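Local coordinates for protein prolyl-ACP dehydrogenase (Oscillatoria sp., PDB 4IRN) that oxidises the prolyl group carried on an acyl carrier protein during anatoxin-a biosynthesis, using FAD as its cofactor in an acyl-CoA dehydrogenase fold, at residues I52-Q57 with S81-H86; H86-P91 with L102-A107; N125-A130 with P149-G154; M276-G281 with W341-K346. One frame throughout, in Å; residues are numbered along the deposited sequence.

Contact 1: I52-Q57 with S81-H86; sequences IQFAQQ and SEFGVH
Phe54 and Phe83 meet in an offset (parallel-displaced) face-to-face stack that by itself makes up practically the whole contact. The pair joins helix 42-58 to the end of helix 74-83 within the all-helical N-terminal domain of the acyl-CoA dehydrogenase fold, near the protein surface. The planes are inclined by 19° and the centroids lie 4.2 Å apart, with CD2 of Phe83 over the Phe54 face toward its rim. CG anti to the backbone N (chi1 155° for Phe54, -167° for Phe83) extends each ring from its helix toward the other, so that the side chains overlap while running in opposite directions. Phe47, Lys50 and Val51 of helix 42-58 also touch Phe83, while Cys80 touches Phe54. Just beyond Phe83, Gly84 takes positive phi as the C-prime residue of a Schellman motif and ends the helix. The overlap is completed by a CH-pi contact, with Phe83 CB 4.0 Å from the centroid of the Phe54 ring.

Contact 2: H86-P91 with L102-A107; sequences HGWPIP and LTTAYA
The CH-pi part of this buried contact joins Trp88 and Ala107, where the connection after helix 74-83 lies against helix 101-114. The methyl CB of Ala107 stands over one face of the indole, 4.0 Å from the centroid of the six-membered ring and 24° off its normal. It is displaced toward the rim, where Ala107 CB comes 3.7 Å from Trp88 CZ3. With CG anti to the carbonyl carbon (chi1 -74°), the Trp88 side chain carries the benzo end of the indole to the helix. Phe47 and Val51 of helix 42-58 also meet the indole.

The aliphatic part lies one helical turn earlier. Thr104 CG2 approaches Trp88 CB at 3.8 Å and, more loosely, lies 4.4 Å from Pro89 N. The two branches of Thr104 have different partners: the methyl faces the loop, whereas OG1 is hydrogen-bonded to Asp100 O near the start of its own helix.

Backbone bonding shapes the loop itself. A type I beta turn from Gly87 to Ile90, with Ile90 N bonded to Gly87 O at 3.0 Å, places Trp88 and Pro89 at its two central positions.

The two segments thus meet through apolar and CH-pi packing alone, while backbone bonds of Gly87 with Gln97 and Trp88 with Leu99 tie the loop to the chain leading into the helix.

Contact 3: N125-A130 with P149-G154; sequences NAHIWA and PLLCRG
His127 reaches across from helix 118-138 and meets Leu151 of helix 141-153 with the CE1-NE2 end of its imidazole. A chi1 of 170°, which sets CG opposite the backbone N, extends the side chain toward the neighbouring helix. The carbonyl O of Leu151 lies at the ring edge, near the imidazole plane. The resulting bond from His127 NE2 to Leu151 O is weak, 3.3 Å long with an N-H...O angle of 145°. Alongside it, Leu151 places CG anti to its carbonyl carbon, and its CD2 branch packs 3.6 Å from His127 CE1. CB of Leu151 lies 3.7 Å from His127 NE2, so the ring end meets both the backbone and the base of the side chain.

The two helices belong to the helical N-terminal domain of the acyl-CoA dehydrogenase fold, and the contact stands near its boundary with the middle beta domain: His127 ND1 accepts a hydrogen bond from Ala158 N at the start of strand 158-161. This is the stronger partner of the imidazole, and it is consistent with NE2 carrying the proton offered to Leu151 O and, again weakly, to Glu132 OE2. Two further rings meet the imidazole in different ways: Trp77 edge-to-face, and His86 with its plane turned by about 75°.

Contact 4: M276-G281 with W341-K346; sequences MEWERG and WMKENK
Lys343 runs over one face of the Trp278 indole and delivers its ammonium group to Glu277, a buried charge pair set between two helices. These are helix 268-282 and the end of the long helix 316-344, both in the helical C-terminal domain of the acyl-CoA dehydrogenase fold. The tight part is the lysine chain itself. Bent at chi2 (-55°), it follows the indole from the benzo end, where CB lies 3.7 Å from Trp278 CH2, to the five-membered ring, where CE makes a CH-pi contact 3.8 Å from the centroid. Lys343 NZ also comes 3.3 Å from Trp278 NE1, but both are donors and no hydrogen bond forms. Glu277 crosses the lysine at about a right angle, and its OE2 also accepts a hydrogen bond from Ala349 N. These two partners would be expected to stabilise the buried carboxylate.

The far side is looser. Past Glu344 the helix gives way to Asn345 and Lys346, both exposed to solvent; Lys346 is the C-prime residue of a Schellman motif, and Asn345 ND2 bonds back to Trp341 O at 2.8 Å. In the buried salt bridge, Lys343 NZ stands 2.9 Å from Glu277 OE2, approaching from above the carboxylate plane.

Overall arrangement
Contacts 1, 2 and 3 lie in the N-terminal helical domain and follow one another along the chain, while contact 4 belongs to the C-terminal domain. Contacts 1 and 2 share His86, whose CD2 packs 3.5 Å from His127 CD2 of contact 3. Pro89 of contact 2 meets Ile128 and Trp129 of contact 3. The domains meet, among other places, where Trp129 CZ3 lies 3.4 Å from Trp278 CE3 of contact 4 and where Leu102 of contact 2 packs on Trp341. Contact 3 lies nearer the cofactor than contact 4 but does not touch it: the His127 side chain is about 10 Å from a bound FAD, and the Trp278 side chain is about 14 Å from a bound FAD. Contacts 1 and 2 lie away from the flavin site.

Contact 1: I52-Q57 with S81-H86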
loop_
_atom_site.group_PDB
_atom_site.type_symbol
_atom_site.label_atom_id
_atom_site.label_comp_id
_atom_site.label_asym_id
_atom_site.label_seq_id
_atom_site.Cartn_x
_atom_site.Cartn_y
_atom_site.Cartn_z
ATOM N N ILE A 52 -12.039 -28.743 15.870
ATOM C CA ILE A 52 -12.468 -28.578 14.472
ATOM C C ILE A 52 -13.624 -29.535 14.154
ATOM O O ILE A 52 -14.656 -29.082 13.665
ATOM C CB ILE A 52 -11.279 -28.707 13.458
ATOM C CG1 ILE A 52 -10.258 -27.563 13.645
ATOM C CG2 ILE A 52 -11.763 -28.777 11.981
ATOM C CD1 ILE A 52 -8.879 -27.816 13.080
ATOM N N GLN A 53 -13.461 -30.846 14.476
ATOM C CA GLN A 53 -14.469 -31.897 14.262
ATOM C C GLN A 53 -15.791 -31.580 14.973
ATOM O O GLN A 53 -16.852 -31.702 14.361
ATOM C CB GLN A 53 -13.939 -33.279 14.683
ATOM C CG GLN A 53 -12.797 -33.850 13.827
ATOM C CD GLN A 53 -13.063 -33.968 12.340
ATOM O OE1 GLN A 53 -14.107 -34.467 11.896
ATOM N NE2 GLN A 53 -12.092 -33.546 11.538
ATOM N N PHE A 54 -15.722 -31.134 16.250
ATOM C CA PHE A 54 -16.888 -30.730 17.061
ATOM C C PHE A 54 -17.637 -29.579 16.383
ATOM O O PHE A 54 -18.860 -29.639 16.225
ATOM C CB PHE A 54 -16.439 -30.339 18.492
ATOM C CG PHE A 54 -17.336 -29.381 19.251
ATOM C CD1 PHE A 54 -18.507 -29.827 19.855
ATOM C CD2 PHE A 54 -16.979 -28.044 19.410
ATOM C CE1 PHE A 54 -19.332 -28.941 20.561
ATOM C CE2 PHE A 54 -17.801 -27.161 20.120
ATOM C CZ PHE A 54 -18.969 -27.616 20.694
ATOM N N ALA A 55 -16.874 -28.531 15.962
ATOM C CA ALA A 55 -17.391 -27.335 15.285
ATOM C C ALA A 55 -17.991 -27.652 13.916
ATOM O O ALA A 55 -18.996 -27.047 13.541
ATOM C CB ALA A 55 -16.296 -26.285 15.161
ATOM N N GLN A 56 -17.379 -28.590 13.173
ATOM C CA GLN A 56 -17.840 -28.993 11.848
ATOM C C GLN A 56 -19.064 -29.900 11.904
ATOM O O GLN A 56 -19.849 -29.880 10.961
ATOM C CB GLN A 56 -16.711 -29.673 11.063
ATOM C CG GLN A 56 -15.692 -28.702 10.489
ATOM C CD GLN A 56 -14.541 -29.386 9.794
ATOM O OE1 GLN A 56 -14.230 -30.566 10.030
ATOM N NE2 GLN A 56 -13.847 -28.633 8.952
ATOM N N GLN A 57 -19.220 -30.709 12.988
ATOM C CA GLN A 57 -20.321 -31.668 13.115
ATOM C C GLN A 57 -21.515 -31.196 13.938
ATOM O O GLN A 57 -22.655 -31.346 13.495
ATOM C CB GLN A 57 -19.813 -33.016 13.650
ATOM C CG GLN A 57 -18.935 -33.795 12.666
ATOM C CD GLN A 57 -17.995 -34.781 13.327
ATOM O OE1 GLN A 57 -17.901 -34.889 14.560
ATOM N NE2 GLN A 57 -17.257 -35.516 12.511
ATOM N N SER A 81 -20.188 -24.444 25.640
ATOM C CA SER A 81 -19.984 -24.444 27.097
ATOM C C SER A 81 -19.898 -25.872 27.643
ATOM O O SER A 81 -19.107 -26.118 28.555
ATOM C CB SER A 81 -21.086 -23.664 27.810
ATOM O OG SER A 81 -20.795 -23.558 29.195
ATOM N N GLU A 82 -20.707 -26.811 27.071
ATOM C CA GLU A 82 -20.714 -28.239 27.411
ATOM C C GLU A 82 -19.357 -28.847 27.022
ATOM O O GLU A 82 -18.833 -29.684 27.760
ATOM C CB GLU A 82 -21.837 -28.979 26.666
ATOM C CG GLU A 82 -23.231 -28.781 27.232
ATOM C CD GLU A 82 -24.368 -29.074 26.262
ATOM O OE1 GLU A 82 -24.254 -30.035 25.463
ATOM O OE2 GLU A 82 -25.387 -28.345 26.315
ATOM N N PHE A 83 -18.785 -28.405 25.873
ATOM C CA PHE A 83 -17.488 -28.859 25.364
ATOM C C PHE A 83 -16.362 -28.347 26.256
ATOM O O PHE A 83 -15.372 -29.057 26.459
ATOM C CB PHE A 83 -17.285 -28.448 23.896
ATOM C CG PHE A 83 -16.119 -29.126 23.208
ATOM C CD1 PHE A 83 -14.872 -28.516 23.150
ATOM C CD2 PHE A 83 -16.273 -30.371 22.597
ATOM C CE1 PHE A 83 -13.793 -29.145 22.514
ATOM C CE2 PHE A 83 -15.193 -30.998 21.961
ATOM C CZ PHE A 83 -13.961 -30.379 21.924
ATOM N N GLY A 84 -16.550 -27.141 26.803
ATOM C CA GLY A 84 -15.624 -26.506 27.730
ATOM C C GLY A 84 -14.982 -25.217 27.272
ATOM O O GLY A 84 -14.135 -24.694 27.994
ATOM N N VAL A 85 -15.386 -24.682 26.098
ATOM C CA VAL A 85 -14.823 -23.456 25.492
ATOM C C VAL A 85 -14.638 -22.323 26.507
ATOM O O VAL A 85 -13.513 -21.860 26.721
ATOM C CB VAL A 85 -15.575 -22.973 24.214
ATOM C CG1 VAL A 85 -14.845 -21.805 23.564
ATOM C CG2 VAL A 85 -15.753 -24.103 23.206
ATOM N N HIS A 86 -15.733 -21.917 27.161
ATOM C CA HIS A 86 -15.763 -20.835 28.150
ATOM C C HIS A 86 -14.798 -21.050 29.316
ATOM O O HIS A 86 -14.181 -20.087 29.771
ATOM C CB HIS A 86 -17.190 -20.630 28.666
ATOM C CG HIS A 86 -18.198 -20.408 27.581
ATOM N ND1 HIS A 86 -18.504 -21.397 26.661
ATOM C CD2 HIS A 86 -18.954 -19.323 27.312
ATOM C CE1 HIS A 86 -19.426 -20.883 25.867
ATOM N NE2 HIS A 86 -19.722 -19.635 26.211
#

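Contact 2: H86-P91 with L102-A107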
loop_
_atom_site.group_PDB
_atom_site.type_symbol
_atom_site.label_atom_id
_atom_site.label_comp_id
_atom_site.label_asym_id
_atom_site.label_seq_id
_atom_site.Cartn_x
_atom_site.Cartn_y
_atom_site.Cartn_z
ATOM N N HIS A 86 -15.733 -21.917 27.161
ATOM C CA HIS A 86 -15.763 -20.835 28.150
ATOM C C HIS A 86 -14.798 -21.050 29.316
ATOM O O HIS A 86 -14.181 -20.087 29.771
ATOM C CB HIS A 86 -17.190 -20.630 28.666
ATOM C CG HIS A 86 -18.198 -20.408 27.581
ATOM N ND1 HIS A 86 -18.504 -21.397 26.661
ATOM C CD2 HIS A 86 -18.954 -19.323 27.312
ATOM C CE1 HIS A 86 -19.426 -20.883 25.867
ATOM N NE2 HIS A 86 -19.722 -19.635 26.211
ATOM N N GLY A 87 -14.654 -22.305 29.750
ATOM C CA GLY A 87 -13.784 -22.692 30.851
ATOM C C GLY A 87 -12.321 -22.894 30.504
ATOM O O GLY A 87 -11.517 -23.115 31.415
ATOM N N TRP A 88 -11.953 -22.831 29.192
ATOM C CA TRP A 88 -10.575 -23.039 28.711
ATOM C C TRP A 88 -9.476 -22.302 29.499
ATOM O O TRP A 88 -8.557 -22.979 29.954
ATOM C CB TRP A 88 -10.432 -22.831 27.185
ATOM C CG TRP A 88 -10.996 -23.917 26.314
ATOM C CD1 TRP A 88 -11.379 -25.167 26.699
ATOM C CD2 TRP A 88 -11.163 -23.867 24.892
ATOM N NE1 TRP A 88 -11.813 -25.885 25.613
ATOM C CE2 TRP A 88 -11.687 -25.113 24.487
ATOM C CE3 TRP A 88 -10.934 -22.881 23.915
ATOM C CZ2 TRP A 88 -11.989 -25.401 23.147
ATOM C CZ3 TRP A 88 -11.232 -23.168 22.590
ATOM C CH2 TRP A 88 -11.757 -24.412 22.218
ATOM N N PRO A 89 -9.538 -20.963 29.738
ATOM C CA PRO A 89 -8.476 -20.324 30.532
ATOM C C PRO A 89 -8.777 -20.275 32.042
ATOM O O PRO A 89 -7.987 -19.727 32.806
ATOM C CB PRO A 89 -8.404 -18.919 29.926
ATOM C CG PRO A 89 -9.754 -18.665 29.355
ATOM C CD PRO A 89 -10.517 -19.954 29.279
ATOM N N ILE A 90 -9.934 -20.817 32.464
ATOM C CA ILE A 90 -10.419 -20.809 33.854
ATOM C C ILE A 90 -9.907 -22.025 34.638
ATOM O O ILE A 90 -10.005 -23.151 34.127
ATOM C CB ILE A 90 -11.983 -20.713 33.906
ATOM C CG1 ILE A 90 -12.569 -19.700 32.874
ATOM C CG2 ILE A 90 -12.522 -20.467 35.324
ATOM C CD1 ILE A 90 -12.102 -18.203 32.963
ATOM N N PRO A 91 -9.387 -21.835 35.883
ATOM C CA PRO A 91 -8.941 -23.004 36.667
ATOM C C PRO A 91 -10.102 -23.931 37.013
ATOM O O PRO A 91 -11.234 -23.482 37.172
ATOM C CB PRO A 91 -8.277 -22.404 37.911
ATOM C CG PRO A 91 -8.570 -20.964 37.890
ATOM C CD PRO A 91 -9.201 -20.567 36.616
ATOM N N LEU A 102 -1.187 -20.917 25.512
ATOM C CA LEU A 102 -0.743 -21.367 24.186
ATOM C C LEU A 102 -1.662 -22.441 23.581
ATOM O O LEU A 102 -1.979 -22.363 22.394
ATOM C CB LEU A 102 0.727 -21.799 24.193
ATOM C CG LEU A 102 1.728 -20.636 24.174
ATOM C CD1 LEU A 102 2.987 -20.971 24.966
ATOM C CD2 LEU A 102 2.045 -20.177 22.739
ATOM N N THR A 103 -2.153 -23.381 24.418
ATOM C CA THR A 103 -3.097 -24.424 24.015
ATOM C C THR A 103 -4.459 -23.783 23.736
ATOM O O THR A 103 -5.093 -24.133 22.742
ATOM C CB THR A 103 -3.163 -25.546 25.068
ATOM O OG1 THR A 103 -1.848 -26.057 25.284
ATOM C CG2 THR A 103 -4.089 -26.695 24.655
ATOM N N THR A 104 -4.893 -22.841 24.606
ATOM C CA THR A 104 -6.162 -22.108 24.490
ATOM C C THR A 104 -6.219 -21.354 23.144
ATOM O O THR A 104 -7.212 -21.483 22.430
ATOM C CB THR A 104 -6.377 -21.189 25.716
ATOM O OG1 THR A 104 -6.130 -21.910 26.920
ATOM C CG2 THR A 104 -7.766 -20.584 25.769
ATOM N N ALA A 105 -5.131 -20.632 22.785
ATOM C CA ALA A 105 -5.005 -19.872 21.538
ATOM C C ALA A 105 -5.024 -20.788 20.312
ATOM O O ALA A 105 -5.691 -20.479 19.323
ATOM C CB ALA A 105 -3.732 -19.033 21.556
ATOM N N TYR A 106 -4.311 -21.928 20.396
ATOM C CA TYR A 106 -4.242 -22.943 19.339
ATOM C C TYR A 106 -5.629 -23.563 19.079
ATOM O O TYR A 106 -6.029 -23.706 17.924
ATOM C CB TYR A 106 -3.218 -24.024 19.721
ATOM C CG TYR A 106 -2.780 -24.919 18.579
ATOM C CD1 TYR A 106 -2.286 -24.382 17.390
ATOM C CD2 TYR A 106 -2.773 -26.306 18.720
ATOM C CE1 TYR A 106 -1.829 -25.205 16.361
ATOM C CE2 TYR A 106 -2.330 -27.139 17.693
ATOM C CZ TYR A 106 -1.853 -26.584 16.518
ATOM O OH TYR A 106 -1.420 -27.402 15.505
ATOM N N ALA A 107 -6.367 -23.890 20.167
ATOM C CA ALA A 107 -7.716 -24.460 20.136
ATOM C C ALA A 107 -8.716 -23.432 19.600
ATOM O O ALA A 107 -9.615 -23.816 18.849
ATOM C CB ALA A 107 -8.125 -24.927 21.527
#

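Contact 3: N125-A130 with P149-G154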
loop_
_atom_site.group_PDB
_atom_site.type_symbol
_atom_site.label_atom_id
_atom_site.label_comp_id
_atom_site.label_asym_id
_atom_site.label_seq_id
_atom_site.Cartn_x
_atom_site.Cartn_y
_atom_site.Cartn_z
ATOM N N ASN A 125 -15.873 -14.780 22.939
ATOM C CA ASN A 125 -14.572 -14.183 23.254
ATOM C C ASN A 125 -14.711 -12.940 24.123
ATOM O O ASN A 125 -13.871 -12.713 24.998
ATOM C CB ASN A 125 -13.755 -13.937 21.997
ATOM C CG ASN A 125 -13.000 -15.177 21.569
ATOM O OD1 ASN A 125 -11.878 -15.443 22.015
ATOM N ND2 ASN A 125 -13.629 -16.014 20.756
ATOM N N ALA A 126 -15.812 -12.190 23.929
ATOM C CA ALA A 126 -16.178 -11.020 24.710
ATOM C C ALA A 126 -16.456 -11.433 26.148
ATOM O O ALA A 126 -16.030 -10.750 27.064
ATOM C CB ALA A 126 -17.409 -10.370 24.106
ATOM N N HIS A 127 -17.171 -12.539 26.323
ATOM C CA HIS A 127 -17.561 -13.159 27.587
ATOM C C HIS A 127 -16.331 -13.710 28.343
ATOM O O HIS A 127 -16.185 -13.448 29.534
ATOM C CB HIS A 127 -18.609 -14.253 27.307
ATOM C CG HIS A 127 -18.950 -15.138 28.473
ATOM N ND1 HIS A 127 -20.023 -14.865 29.295
ATOM C CD2 HIS A 127 -18.360 -16.283 28.893
ATOM C CE1 HIS A 127 -20.040 -15.837 30.191
ATOM N NE2 HIS A 127 -19.059 -16.712 29.986
ATOM N N ILE A 128 -15.442 -14.435 27.647
ATOM C CA ILE A 128 -14.229 -15.009 28.234
ATOM C C ILE A 128 -13.176 -13.975 28.650
ATOM O O ILE A 128 -12.815 -13.898 29.822
ATOM C CB ILE A 128 -13.609 -16.094 27.309
ATOM C CG1 ILE A 128 -14.581 -17.261 27.085
ATOM C CG2 ILE A 128 -12.295 -16.617 27.877
ATOM C CD1 ILE A 128 -14.403 -17.982 25.734
ATOM N N TRP A 129 -12.662 -13.215 27.670
ATOM C CA TRP A 129 -11.569 -12.257 27.854
ATOM C C TRP A 129 -11.889 -10.934 28.523
ATOM O O TRP A 129 -11.053 -10.448 29.290
ATOM C CB TRP A 129 -10.747 -12.068 26.569
ATOM C CG TRP A 129 -10.415 -13.358 25.870
ATOM C CD1 TRP A 129 -10.943 -13.811 24.700
ATOM C CD2 TRP A 129 -9.547 -14.395 26.346
ATOM N NE1 TRP A 129 -10.433 -15.049 24.397
ATOM C CE2 TRP A 129 -9.581 -15.438 25.396
ATOM C CE3 TRP A 129 -8.722 -14.540 27.478
ATOM C CZ2 TRP A 129 -8.820 -16.608 25.540
ATOM C CZ3 TRP A 129 -7.981 -15.707 27.629
ATOM C CH2 TRP A 129 -8.036 -16.726 26.669
ATOM N N ALA A 130 -13.066 -10.342 28.249
ATOM C CA ALA A 130 -13.429 -9.050 28.833
ATOM C C ALA A 130 -14.246 -9.130 30.130
ATOM O O ALA A 130 -14.435 -8.099 30.789
ATOM C CB ALA A 130 -14.137 -8.183 27.805
ATOM N N PRO A 149 -18.038 -20.028 38.476
ATOM C CA PRO A 149 -18.639 -21.314 38.094
ATOM C C PRO A 149 -19.893 -21.147 37.228
ATOM O O PRO A 149 -20.142 -21.964 36.338
ATOM C CB PRO A 149 -18.940 -21.967 39.447
ATOM C CG PRO A 149 -18.021 -21.323 40.400
ATOM C CD PRO A 149 -17.980 -19.901 39.945
ATOM N N LEU A 150 -20.640 -20.055 37.450
ATOM C CA LEU A 150 -21.855 -19.736 36.692
ATOM C C LEU A 150 -21.583 -19.393 35.233
ATOM O O LEU A 150 -22.314 -19.855 34.359
ATOM C CB LEU A 150 -22.617 -18.583 37.346
ATOM C CG LEU A 150 -23.418 -18.909 38.589
ATOM C CD1 LEU A 150 -23.854 -17.652 39.262
ATOM C CD2 LEU A 150 -24.652 -19.745 38.249
ATOM N N LEU A 151 -20.566 -18.559 34.971
ATOM C CA LEU A 151 -20.196 -18.145 33.616
ATOM C C LEU A 151 -19.587 -19.309 32.835
ATOM O O LEU A 151 -19.849 -19.493 31.650
ATOM C CB LEU A 151 -19.187 -16.979 33.688
ATOM C CG LEU A 151 -19.643 -15.686 34.363
ATOM C CD1 LEU A 151 -18.522 -14.673 34.405
ATOM C CD2 LEU A 151 -20.856 -15.095 33.668
ATOM N N CYS A 152 -18.784 -20.073 33.528
ATOM C CA CYS A 152 -18.044 -21.236 33.128
ATOM C C CYS A 152 -18.967 -22.396 32.722
ATOM O O CYS A 152 -18.764 -22.996 31.655
ATOM C CB CYS A 152 -17.164 -21.620 34.312
ATOM S SG CYS A 152 -15.690 -22.524 33.870
ATOM N N ARG A 153 -19.929 -22.765 33.634
ATOM C CA ARG A 153 -20.788 -23.954 33.475
ATOM C C ARG A 153 -22.307 -23.778 33.708
ATOM O O ARG A 153 -23.074 -24.676 33.383
ATOM C CB ARG A 153 -20.259 -25.093 34.382
ATOM C CG ARG A 153 -18.754 -25.269 34.371
ATOM C CD ARG A 153 -18.271 -26.697 34.273
ATOM N NE ARG A 153 -18.510 -27.304 32.959
ATOM C CZ ARG A 153 -17.866 -28.372 32.495
ATOM N NH1 ARG A 153 -16.916 -28.947 33.214
ATOM N NH2 ARG A 153 -18.158 -28.859 31.301
ATOM N N GLY A 154 -22.726 -22.634 34.245
ATOM C CA GLY A 154 -24.116 -22.354 34.602
ATOM C C GLY A 154 -25.020 -21.767 33.534
ATOM O O GLY A 154 -26.212 -21.567 33.784
#

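Contact 4: M276-G281 with W341-K346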
loop_
_atom_site.group_PDB
_atom_site.type_symbol
_atom_site.label_atom_id
_atom_site.label_comp_id
_atom_site.label_asym_id
_atom_site.label_seq_id
_atom_site.Cartn_x
_atom_site.Cartn_y
_atom_site.Cartn_z
ATOM N N MET A 276 -8.044 -5.196 28.473
ATOM C CA MET A 276 -7.588 -4.909 27.104
ATOM C C MET A 276 -6.414 -5.776 26.673
ATOM O O MET A 276 -6.249 -6.033 25.489
ATOM C CB MET A 276 -7.271 -3.423 26.911
ATOM C CG MET A 276 -8.491 -2.547 26.739
ATOM S SD MET A 276 -9.728 -3.218 25.609
ATOM C CE MET A 276 -10.286 -1.716 24.774
ATOM N N GLU A 277 -5.580 -6.216 27.623
ATOM C CA GLU A 277 -4.465 -7.123 27.327
ATOM C C GLU A 277 -5.033 -8.461 26.787
ATOM O O GLU A 277 -4.649 -8.895 25.703
ATOM C CB GLU A 277 -3.649 -7.391 28.593
ATOM C CG GLU A 277 -2.296 -6.730 28.611
ATOM C CD GLU A 277 -1.644 -6.823 29.970
ATOM O OE1 GLU A 277 -1.858 -5.907 30.796
ATOM O OE2 GLU A 277 -0.930 -7.821 30.214
ATOM N N TRP A 278 -5.993 -9.069 27.523
ATOM C CA TRP A 278 -6.617 -10.338 27.153
ATOM C C TRP A 278 -7.505 -10.197 25.939
ATOM O O TRP A 278 -7.503 -11.085 25.078
ATOM C CB TRP A 278 -7.407 -10.932 28.332
ATOM C CG TRP A 278 -6.539 -11.353 29.487
ATOM C CD1 TRP A 278 -6.325 -10.661 30.640
ATOM C CD2 TRP A 278 -5.719 -12.527 29.567
ATOM N NE1 TRP A 278 -5.424 -11.332 31.435
ATOM C CE2 TRP A 278 -5.041 -12.483 30.803
ATOM C CE3 TRP A 278 -5.480 -13.609 28.706
ATOM C CZ2 TRP A 278 -4.152 -13.480 31.207
ATOM C CZ3 TRP A 278 -4.614 -14.613 29.119
ATOM C CH2 TRP A 278 -3.962 -14.541 30.356
ATOM N N GLU A 279 -8.260 -9.082 25.859
ATOM C CA GLU A 279 -9.180 -8.825 24.752
ATOM C C GLU A 279 -8.440 -8.667 23.429
ATOM O O GLU A 279 -8.611 -9.504 22.546
ATOM C CB GLU A 279 -10.055 -7.607 25.041
ATOM C CG GLU A 279 -11.380 -7.596 24.296
ATOM C CD GLU A 279 -12.220 -6.353 24.534
ATOM O OE1 GLU A 279 -12.300 -5.897 25.699
ATOM O OE2 GLU A 279 -12.815 -5.847 23.555
ATOM N N ARG A 280 -7.582 -7.642 23.316
ATOM C CA ARG A 280 -6.808 -7.335 22.107
ATOM C C ARG A 280 -5.999 -8.510 21.583
ATOM O O ARG A 280 -5.997 -8.757 20.379
ATOM C CB ARG A 280 -5.903 -6.102 22.309
ATOM C CG ARG A 280 -6.674 -4.801 22.374
ATOM C CD ARG A 280 -5.815 -3.668 22.869
ATOM N NE ARG A 280 -6.593 -2.436 23.002
ATOM C CZ ARG A 280 -6.078 -1.252 23.317
ATOM N NH1 ARG A 280 -4.777 -1.123 23.537
ATOM N NH2 ARG A 280 -6.859 -0.186 23.397
ATOM N N GLY A 281 -5.357 -9.239 22.490
ATOM C CA GLY A 281 -4.516 -10.368 22.131
ATOM C C GLY A 281 -5.225 -11.661 21.782
ATOM O O GLY A 281 -4.659 -12.475 21.050
ATOM N N TRP A 341 2.238 -16.757 24.676
ATOM C CA TRP A 341 3.422 -17.163 25.431
ATOM C C TRP A 341 3.656 -16.218 26.617
ATOM O O TRP A 341 3.789 -16.683 27.751
ATOM C CB TRP A 341 4.664 -17.206 24.516
ATOM C CG TRP A 341 5.896 -17.733 25.193
ATOM C CD1 TRP A 341 6.259 -19.040 25.325
ATOM C CD2 TRP A 341 6.899 -16.967 25.875
ATOM N NE1 TRP A 341 7.439 -19.137 26.025
ATOM C CE2 TRP A 341 7.851 -17.880 26.381
ATOM C CE3 TRP A 341 7.091 -15.590 26.108
ATOM C CZ2 TRP A 341 8.987 -17.466 27.087
ATOM C CZ3 TRP A 341 8.213 -15.181 26.818
ATOM C CH2 TRP A 341 9.146 -16.115 27.297
ATOM N N MET A 342 3.688 -14.900 26.353
ATOM C CA MET A 342 3.905 -13.854 27.353
ATOM C C MET A 342 2.902 -13.896 28.498
ATOM O O MET A 342 3.307 -13.831 29.660
ATOM C CB MET A 342 3.887 -12.478 26.692
ATOM C CG MET A 342 5.126 -12.183 25.892
ATOM S SD MET A 342 5.142 -10.459 25.393
ATOM C CE MET A 342 5.801 -9.711 26.877
ATOM N N LYS A 343 1.589 -14.017 28.170
ATOM C CA LYS A 343 0.512 -14.103 29.158
ATOM C C LYS A 343 0.568 -15.402 29.972
ATOM O O LYS A 343 0.213 -15.391 31.155
ATOM C CB LYS A 343 -0.870 -13.875 28.524
ATOM C CG LYS A 343 -1.308 -12.406 28.493
ATOM C CD LYS A 343 -1.286 -11.734 29.873
ATOM C CE LYS A 343 -2.245 -10.586 29.963
ATOM N NZ LYS A 343 -2.330 -10.051 31.348
ATOM N N GLU A 344 1.060 -16.498 29.353
ATOM C CA GLU A 344 1.250 -17.790 30.010
ATOM C C GLU A 344 2.373 -17.645 31.039
ATOM O O GLU A 344 2.227 -18.124 32.163
ATOM C CB GLU A 344 1.549 -18.895 28.968
ATOM C CG GLU A 344 1.809 -20.297 29.512
ATOM C CD GLU A 344 0.759 -20.979 30.372
ATOM O OE1 GLU A 344 -0.437 -20.616 30.283
ATOM O OE2 GLU A 344 1.133 -21.929 31.096
ATOM N N ASN A 345 3.450 -16.918 30.670
ATOM C CA ASN A 345 4.612 -16.653 31.524
ATOM C C ASN A 345 4.398 -15.414 32.430
ATOM O O ASN A 345 5.368 -14.780 32.867
ATOM C CB ASN A 345 5.896 -16.574 30.680
ATOM C CG ASN A 345 6.313 -17.909 30.092
ATOM O OD1 ASN A 345 7.147 -18.627 30.645
ATOM N ND2 ASN A 345 5.736 -18.285 28.959
ATOM N N LYS A 346 3.110 -15.089 32.704
ATOM C CA LYS A 346 2.613 -14.015 33.580
ATOM C C LYS A 346 3.274 -12.634 33.391
ATOM O O LYS A 346 3.525 -11.920 34.366
ATOM C CB LYS A 346 2.622 -14.470 35.063
ATOM C CG LYS A 346 1.996 -15.846 35.328
ATOM C CD LYS A 346 0.522 -15.779 35.701
ATOM C CE LYS A 346 -0.048 -17.132 36.033
ATOM N NZ LYS A 346 -1.365 -17.010 36.714
#